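Local structure of LbaCas13a H328A (C2c2) (Lachnospiraceae bacterium NK4A179, 5WLH) at residues T562-Q565 with Y566-G569; T632-M635 with T636-K640; V971-C974 with G975-S978. The protein is an RNA-guided CRISPR nuclease that binds pre-crRNA and probably, like other Cas13a enzymes, cleaves RNA once a matching target has paired with the guide. One frame throughout, in Å; residues are numbered along the deposited sequence.

Interaction 1: T562-Q565 with Y566-G569; sequences TILQ and YFGG
Two aromatic rings, Tyr566 and Phe567, meet one carbonyl: Ile563 O lies in the plane of the tyrosine at its CD2 edge, 3.7 Å from Tyr566 CD2, and close to the plane of the phenylalanine at its edge, 3.6 Å from Phe567 CD2. Phe912 then meets both rings, at about 30° to Tyr566 and about 90° to Phe567. The phenylalanine ring also runs alongside Ile563, both side chains pointing the same way, with Ile563 CG2 4.0 Å from Phe567 CE2. Leu564 comes at it obliquely, its CD2 branch reaching Phe567 CB. With CG anti to the carbonyl carbon (chi1 -66°), Phe567 turns its ring back alongside its own helix, next to these two residues.

The backbone that carries these rings forms a Schellman motif that ends helix 559-564. Gly569 N reaches back to Leu564 O at 2.7 Å, while Gly568 N makes a weak bond to Gln565 O at 3.4 Å. Leu564 O takes a second, weak bond from Phe567 N. Gly568 has the positive phi of the C-prime position, which favours glycine, and at the backbone angles of Gly569 a CB would jam against the preceding carbonyl oxygen. One step earlier, Tyr566 N bonds to Ile563 O at 3.0 Å. The tyrosine hydroxyl is hydrogen-bonded to Leu1046 O and to Gln516 NE2, and Gln516 NE2 also bonds Gln565 OE1. Ile563 packs against Phe591, Leu592 and Leu595 of helix 588-602.

Interaction 2: T632-M635 with T636-K640; sequences TERM and TVVMK
Arg634 and Met635 meet Val638 and Met639 in a local helix-start contact, where a type I beta turn from Thr632 to Met635 joins helix 621-632 to helix 635-645. The turn is closed by Met635 N bonding to Thr632 O at 3.1 Å. Next come the i to i+4 bonds of the new helix. Val638 N bonds to Arg634 O at 2.8 Å, and Met639 N bonds to Met635 O at 2.9 Å with an N-H...O angle of 159°. A water follows the corner: it donates to Thr632 O and accepts from Thr636 N, bridging an i to i+4 pair that the turn holds too far apart for a direct bond.

Among the side chains the pairing is Arg634 with Val638. The arginine CG sits between its backbone N and carbonyl carbon (chi1 62°), and a further bend at chi3 brings the guanidinium beside Val638, whose CG2 approaches it obliquely, 3.8 Å from Arg634 NE. The same methyl, Val638 CG2, lies 3.2 Å from Arg634 O, a tight fit, and Val637 CB rests near that oxygen too. Beyond the helix start, Arg634 also touches Leu572, Leu973 and Thr976. Met635 bends at chi2 and chi3 and packs on Leu969, Lys972 and Leu973 of helix 960-974, whereas Met639 leans on Tyr665. With CG anti to its carbonyl carbon (chi1 -64°), Met639 sets CG 3.2 Å from Met635 O.

Interaction 3: V971-C974 with G975-S978; sequences VKLC and GTIS. With nucleotides of chain B.
The C-terminal end of helix 960-974, where Lys972 and Leu973 meet Gly975 and Thr976, forms part of the surface that meets the bound pre-crRNA. Thr976 turns back onto the last turn: Thr976 OG1 donates to Lys972 O at 2.7 Å, from above the carbonyl plane, and Thr976 N to Leu973 O at 3.0 Å. Its OG1 is anti to the carbonyl carbon (chi1 -56°), which brings the hydroxyl back over the helix end. Gly975 N adds only weak bonds, to Val971 O and Lys972 O. A valine in place of Thr976 keeps the bulk but has no hydroxyl, and would probably leave Lys972 O without its short bond and the helix end less firmly tied to the loop. A water lies between Leu973 O and Thr976 O.

The nucleotides come close here. Val971 CG1 touches the ribose of U35 of chain B, 3.3 Å from its O4', and a CB on Gly975 would be crowded by the O2' of that nucleotide. Gly975 O is 3.1 Å from N6 of A36 of chain B and is also hydrogen-bonded to Arg1039 NH2. Lys972 NZ is salt-bridged to Asp968. Around this end, Leu973 and Cys974 pack on Arg911 of helix 901-911, Ile977 rests on helix 1039-1047, and Val638 of helix 635-645 meets Thr976.

In the fold
Going from the N terminus, the three contacts follow in series, and none nests in or crosses another. Interaction 1 ends helix 559-564 and releases the chain towards helix 578-581. Interaction 2 turns from helix 621-632 into helix 635-645, and interaction 3 closes helix 960-974 far later in the sequence. In space they gather on one side of the chain's centre: interaction 3 lies about 11 Å, centre to centre, from each of the others. Gly568 O touches Ser978 CB at 3.4 Å and Arg634 packs on Gly568, while interactions 2 and 3 meet directly. Two helix ends and one helix start therefore pack together, with interaction 3 alone in contact with the bound RNA.

Interaction 1: T562-Q565 with Y566-G569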
loop_
_atom_site.group_PDB
_atom_site.type_symbol
_atom_site.label_atom_id
_atom_site.label_comp_id
_atom_site.label_asym_id
_atom_site.label_seq_id
_atom_site.Cartn_x
_atom_site.Cartn_y
_atom_site.Cartn_z
ATOM N N THR A 562 -36.468 -0.900 -2.719
ATOM C CA THR A 562 -35.221 -1.258 -2.047
ATOM C C THR A 562 -34.012 -0.779 -2.847
ATOM O O THR A 562 -33.093 -0.161 -2.290
ATOM C CB THR A 562 -35.160 -2.766 -1.822
ATOM O OG1 THR A 562 -36.333 -3.183 -1.116
ATOM C CG2 THR A 562 -33.920 -3.138 -1.009
ATOM N N ILE A 563 -34.009 -1.028 -4.160
ATOM C CA ILE A 563 -32.913 -0.549 -5.007
ATOM C C ILE A 563 -32.777 0.963 -4.892
ATOM O O ILE A 563 -31.669 1.501 -4.784
ATOM C CB ILE A 563 -33.142 -0.967 -6.470
ATOM C CG1 ILE A 563 -33.061 -2.487 -6.639
ATOM C CG2 ILE A 563 -32.170 -0.250 -7.378
ATOM C CD1 ILE A 563 -33.615 -2.954 -7.983
ATOM N N LEU A 564 -33.901 1.676 -4.909
ATOM C CA LEU A 564 -33.830 3.126 -4.944
ATOM C C LEU A 564 -33.372 3.732 -3.618
ATOM O O LEU A 564 -33.092 4.935 -3.579
ATOM C CB LEU A 564 -35.187 3.700 -5.377
ATOM C CG LEU A 564 -35.581 3.417 -6.836
ATOM C CD1 LEU A 564 -36.991 3.947 -7.173
ATOM C CD2 LEU A 564 -34.555 4.041 -7.758
ATOM N N GLN A 565 -33.281 2.946 -2.537
ATOM C CA GLN A 565 -32.622 3.448 -1.329
ATOM C C GLN A 565 -31.199 3.899 -1.634
ATOM O O GLN A 565 -30.695 4.857 -1.036
ATOM C CB GLN A 565 -32.593 2.365 -0.248
ATOM C CG GLN A 565 -33.932 2.032 0.373
ATOM C CD GLN A 565 -33.855 0.866 1.346
ATOM O OE1 GLN A 565 -32.852 0.671 2.017
ATOM N NE2 GLN A 565 -34.935 0.096 1.434
ATOM N N TYR A 566 -30.530 3.202 -2.554
ATOM C CA TYR A 566 -29.167 3.524 -2.963
ATOM C C TYR A 566 -29.107 4.653 -3.971
ATOM O O TYR A 566 -28.010 5.150 -4.264
ATOM C CB TYR A 566 -28.511 2.271 -3.523
ATOM C CG TYR A 566 -28.358 1.249 -2.449
ATOM C CD1 TYR A 566 -27.263 1.285 -1.603
ATOM C CD2 TYR A 566 -29.338 0.287 -2.225
ATOM C CE1 TYR A 566 -27.124 0.387 -0.578
ATOM C CE2 TYR A 566 -29.197 -0.629 -1.201
ATOM C CZ TYR A 566 -28.091 -0.568 -0.377
ATOM O OH TYR A 566 -27.933 -1.468 0.650
ATOM N N PHE A 567 -30.255 5.068 -4.499
ATOM C CA PHE A 567 -30.373 6.257 -5.328
ATOM C C PHE A 567 -31.111 7.360 -4.574
ATOM O O PHE A 567 -31.852 8.148 -5.166
ATOM C CB PHE A 567 -31.062 5.921 -6.651
ATOM C CG PHE A 567 -30.257 4.996 -7.543
ATOM C CD1 PHE A 567 -29.348 5.508 -8.454
ATOM C CD2 PHE A 567 -30.417 3.625 -7.469
ATOM C CE1 PHE A 567 -28.609 4.666 -9.273
ATOM C CE2 PHE A 567 -29.678 2.771 -8.281
ATOM C CZ PHE A 567 -28.774 3.295 -9.188
ATOM N N GLY A 568 -30.939 7.385 -3.254
ATOM C CA GLY A 568 -31.399 8.475 -2.419
ATOM C C GLY A 568 -32.814 8.339 -1.897
ATOM O O GLY A 568 -33.293 9.260 -1.226
ATOM N N GLY A 569 -33.486 7.232 -2.173
ATOM C CA GLY A 569 -34.844 6.993 -1.705
ATOM C C GLY A 569 -35.857 7.072 -2.836
ATOM O O GLY A 569 -35.809 7.972 -3.687
#

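Interaction 2: T632-M635 with T636-K640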
loop_
_atom_site.group_PDB
_atom_site.type_symbol
_atom_site.label_atom_id
_atom_site.label_comp_id
_atom_site.label_asym_id
_atom_site.label_seq_id
_atom_site.Cartn_x
_atom_site.Cartn_y
_atom_site.Cartn_z
ATOM N N THR A 632 -28.293 14.095 -11.838
ATOM C CA THR A 632 -27.643 15.390 -12.036
ATOM C C THR A 632 -28.618 16.528 -11.775
ATOM O O THR A 632 -28.218 17.590 -11.288
ATOM C CB THR A 632 -27.066 15.549 -13.451
ATOM O OG1 THR A 632 -28.127 15.615 -14.419
ATOM C CG2 THR A 632 -26.119 14.437 -13.801
ATOM N N GLU A 633 -29.902 16.309 -12.063
ATOM C CA GLU A 633 -30.877 17.377 -11.891
ATOM C C GLU A 633 -31.049 17.776 -10.433
ATOM O O GLU A 633 -31.527 18.882 -10.160
ATOM C CB GLU A 633 -32.214 16.962 -12.502
ATOM C CG GLU A 633 -32.261 17.181 -14.011
ATOM C CD GLU A 633 -33.338 16.361 -14.694
ATOM O OE1 GLU A 633 -34.152 15.732 -13.982
ATOM O OE2 GLU A 633 -33.376 16.359 -15.943
ATOM N N ARG A 634 -30.655 16.929 -9.483
ATOM C CA ARG A 634 -30.822 17.302 -8.087
ATOM C C ARG A 634 -29.569 17.925 -7.478
ATOM O O ARG A 634 -29.633 18.421 -6.351
ATOM C CB ARG A 634 -31.293 16.098 -7.248
ATOM C CG ARG A 634 -30.376 14.897 -7.170
ATOM C CD ARG A 634 -31.052 13.739 -6.407
ATOM N NE ARG A 634 -31.153 14.030 -4.978
ATOM C CZ ARG A 634 -30.827 13.180 -4.005
ATOM N NH1 ARG A 634 -30.397 11.954 -4.292
ATOM N NH2 ARG A 634 -30.953 13.546 -2.737
ATOM N N MET A 635 -28.457 17.980 -8.217
ATOM C CA MET A 635 -27.170 18.327 -7.608
ATOM C C MET A 635 -27.145 19.752 -7.070
ATOM O O MET A 635 -26.610 19.996 -5.984
ATOM C CB MET A 635 -26.041 18.120 -8.613
ATOM C CG MET A 635 -25.822 16.651 -8.970
ATOM S SD MET A 635 -25.748 15.591 -7.508
ATOM C CE MET A 635 -24.194 16.134 -6.789
ATOM N N THR A 636 -27.677 20.720 -7.825
ATOM C CA THR A 636 -27.677 22.088 -7.315
ATOM C C THR A 636 -28.549 22.205 -6.069
ATOM O O THR A 636 -28.181 22.893 -5.111
ATOM C CB THR A 636 -28.121 23.077 -8.398
ATOM O OG1 THR A 636 -29.440 22.754 -8.859
ATOM C CG2 THR A 636 -27.149 23.056 -9.568
ATOM N N VAL A 637 -29.689 21.510 -6.049
ATOM C CA VAL A 637 -30.534 21.495 -4.858
ATOM C C VAL A 637 -29.778 20.895 -3.678
ATOM O O VAL A 637 -29.819 21.420 -2.560
ATOM C CB VAL A 637 -31.840 20.726 -5.132
ATOM C CG1 VAL A 637 -32.718 20.708 -3.885
ATOM C CG2 VAL A 637 -32.588 21.332 -6.311
ATOM N N VAL A 638 -29.089 19.772 -3.910
ATOM C CA VAL A 638 -28.355 19.105 -2.833
ATOM C C VAL A 638 -27.280 20.024 -2.268
ATOM O O VAL A 638 -27.090 20.117 -1.047
ATOM C CB VAL A 638 -27.737 17.786 -3.343
ATOM C CG1 VAL A 638 -26.781 17.216 -2.306
ATOM C CG2 VAL A 638 -28.811 16.790 -3.700
ATOM N N MET A 639 -26.530 20.685 -3.148
ATOM C CA MET A 639 -25.419 21.499 -2.672
ATOM C C MET A 639 -25.923 22.729 -1.925
ATOM O O MET A 639 -25.345 23.119 -0.902
ATOM C CB MET A 639 -24.509 21.887 -3.836
ATOM C CG MET A 639 -23.809 20.689 -4.508
ATOM S SD MET A 639 -23.135 19.485 -3.338
ATOM C CE MET A 639 -21.786 20.428 -2.639
ATOM N N LYS A 640 -27.009 23.346 -2.406
ATOM C CA LYS A 640 -27.579 24.474 -1.667
ATOM C C LYS A 640 -28.185 24.004 -0.348
ATOM O O LYS A 640 -28.086 24.696 0.670
ATOM C CB LYS A 640 -28.619 25.208 -2.525
ATOM C CG LYS A 640 -30.069 25.003 -2.077
ATOM C CD LYS A 640 -31.076 25.734 -2.947
ATOM C CE LYS A 640 -32.476 25.183 -2.710
ATOM N NZ LYS A 640 -32.766 25.012 -1.255
HETATM O O HOH W 1 -28.366 20.282 -10.835
#

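Interaction 3: V971-C974 with G975-S978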
loop_
_atom_site.group_PDB
_atom_site.type_symbol
_atom_site.label_atom_id
_atom_site.label_comp_id
_atom_site.label_asym_id
_atom_site.label_seq_id
_atom_site.Cartn_x
_atom_site.Cartn_y
_atom_site.Cartn_z
ATOM N N VAL A 971 -20.100 10.677 -4.550
ATOM C CA VAL A 971 -19.678 11.059 -3.200
ATOM C C VAL A 971 -20.767 11.889 -2.533
ATOM O O VAL A 971 -21.192 11.616 -1.406
ATOM C CB VAL A 971 -18.348 11.835 -3.239
ATOM C CG1 VAL A 971 -18.013 12.405 -1.846
ATOM C CG2 VAL A 971 -17.215 10.958 -3.731
ATOM N N LYS A 972 -21.244 12.905 -3.247
ATOM C CA LYS A 972 -22.220 13.833 -2.687
ATOM C C LYS A 972 -23.555 13.145 -2.445
ATOM O O LYS A 972 -24.154 13.279 -1.368
ATOM C CB LYS A 972 -22.379 15.027 -3.635
ATOM C CG LYS A 972 -21.174 15.979 -3.603
ATOM C CD LYS A 972 -21.004 16.727 -4.902
ATOM C CE LYS A 972 -20.015 17.886 -4.776
ATOM N NZ LYS A 972 -19.633 18.444 -6.128
ATOM N N LEU A 973 -24.023 12.364 -3.424
ATOM C CA LEU A 973 -25.342 11.757 -3.304
ATOM C C LEU A 973 -25.350 10.540 -2.375
ATOM O O LEU A 973 -26.367 10.274 -1.725
ATOM C CB LEU A 973 -25.862 11.393 -4.696
ATOM C CG LEU A 973 -26.174 12.589 -5.621
ATOM C CD1 LEU A 973 -26.894 12.150 -6.870
ATOM C CD2 LEU A 973 -27.031 13.634 -4.886
ATOM N N CYS A 974 -24.245 9.793 -2.279
ATOM C CA CYS A 974 -24.200 8.689 -1.322
ATOM C C CYS A 974 -24.385 9.187 0.101
ATOM O O CYS A 974 -24.958 8.480 0.937
ATOM C CB CYS A 974 -22.881 7.925 -1.444
ATOM S SG CYS A 974 -22.802 7.008 -3.010
ATOM N N GLY A 975 -23.919 10.392 0.387
ATOM C CA GLY A 975 -24.066 10.967 1.708
ATOM C C GLY A 975 -25.325 11.784 1.896
ATOM O O GLY A 975 -25.486 12.417 2.949
ATOM N N THR A 976 -26.223 11.794 0.913
ATOM C CA THR A 976 -27.458 12.576 1.002
ATOM C C THR A 976 -28.610 11.631 1.313
ATOM O O THR A 976 -29.225 11.036 0.423
ATOM C CB THR A 976 -27.705 13.371 -0.267
ATOM O OG1 THR A 976 -26.562 14.190 -0.522
ATOM C CG2 THR A 976 -28.924 14.262 -0.080
ATOM N N ILE A 977 -28.903 11.514 2.591
ATOM C CA ILE A 977 -29.954 10.638 3.081
ATOM C C ILE A 977 -31.299 11.331 2.908
ATOM O O ILE A 977 -31.425 12.544 3.128
ATOM C CB ILE A 977 -29.687 10.270 4.551
ATOM C CG1 ILE A 977 -28.335 9.575 4.669
ATOM C CG2 ILE A 977 -30.763 9.338 5.086
ATOM C CD1 ILE A 977 -28.223 8.357 3.782
ATOM N N SER A 978 -32.304 10.558 2.503
ATOM C CA SER A 978 -33.659 11.077 2.378
ATOM C C SER A 978 -34.164 11.574 3.735
ATOM O O SER A 978 -33.680 11.176 4.793
ATOM C CB SER A 978 -34.580 9.987 1.825
ATOM O OG SER A 978 -35.927 10.420 1.774
ATOM P P A B 36 -19.184 16.703 3.754
ATOM O OP1 A B 36 -20.445 17.451 3.553
ATOM O OP2 A B 36 -17.878 17.339 3.484
ATOM O "O5'" A B 36 -19.115 16.152 5.234
ATOM C "C5'" A B 36 -19.052 17.049 6.329
ATOM C "C4'" A B 36 -20.009 16.637 7.413
ATOM O "O4'" A B 36 -21.373 16.665 6.912
ATOM C "C3'" A B 36 -19.807 15.243 7.966
ATOM O "O3'" A B 36 -20.327 15.285 9.295
ATOM C "C2'" A B 36 -20.736 14.413 7.075
ATOM O "O2'" A B 36 -21.088 13.152 7.593
ATOM C "C1'" A B 36 -21.931 15.356 6.969
ATOM N N9 A B 36 -22.770 15.226 5.783
ATOM C C8 A B 36 -22.418 15.013 4.472
ATOM N N7 A B 36 -23.444 15.043 3.653
ATOM C C5 A B 36 -24.531 15.326 4.477
ATOM C C6 A B 36 -25.908 15.497 4.225
ATOM N N6 A B 36 -26.451 15.397 3.006
ATOM N N1 A B 36 -26.714 15.771 5.278
ATOM C C2 A B 36 -26.175 15.872 6.497
ATOM N N3 A B 36 -24.899 15.738 6.853
ATOM C C4 A B 36 -24.125 15.460 5.785
ATOM P P U B 35 -14.966 16.372 0.791
ATOM O OP1 U B 35 -14.154 15.863 -0.336
ATOM O OP2 U B 35 -15.672 17.646 0.506
ATOM O "O5'" U B 35 -16.022 15.295 1.267
ATOM C "C5'" U B 35 -17.228 15.083 0.567
ATOM C "C4'" U B 35 -18.067 14.092 1.318
ATOM O "O4'" U B 35 -17.376 12.824 1.384
ATOM C "C3'" U B 35 -18.309 14.451 2.771
ATOM O "O3'" U B 35 -19.368 15.372 2.890
ATOM C "C2'" U B 35 -18.593 13.101 3.413
ATOM O "O2'" U B 35 -19.949 12.733 3.229
ATOM C "C1'" U B 35 -17.698 12.161 2.584
ATOM N N1 U B 35 -16.444 11.846 3.301
ATOM C C2 U B 35 -16.523 10.829 4.224
ATOM O O2 U B 35 -17.540 10.193 4.427
ATOM N N3 U B 35 -15.360 10.566 4.887
ATOM C C4 U B 35 -14.158 11.225 4.743
ATOM O O4 U B 35 -13.212 10.866 5.446
ATOM C C5 U B 35 -14.154 12.275 3.776
ATOM C C6 U B 35 -15.275 12.547 3.097
HETATM O O HOH W 2 -28.933 10.442 -2.253
#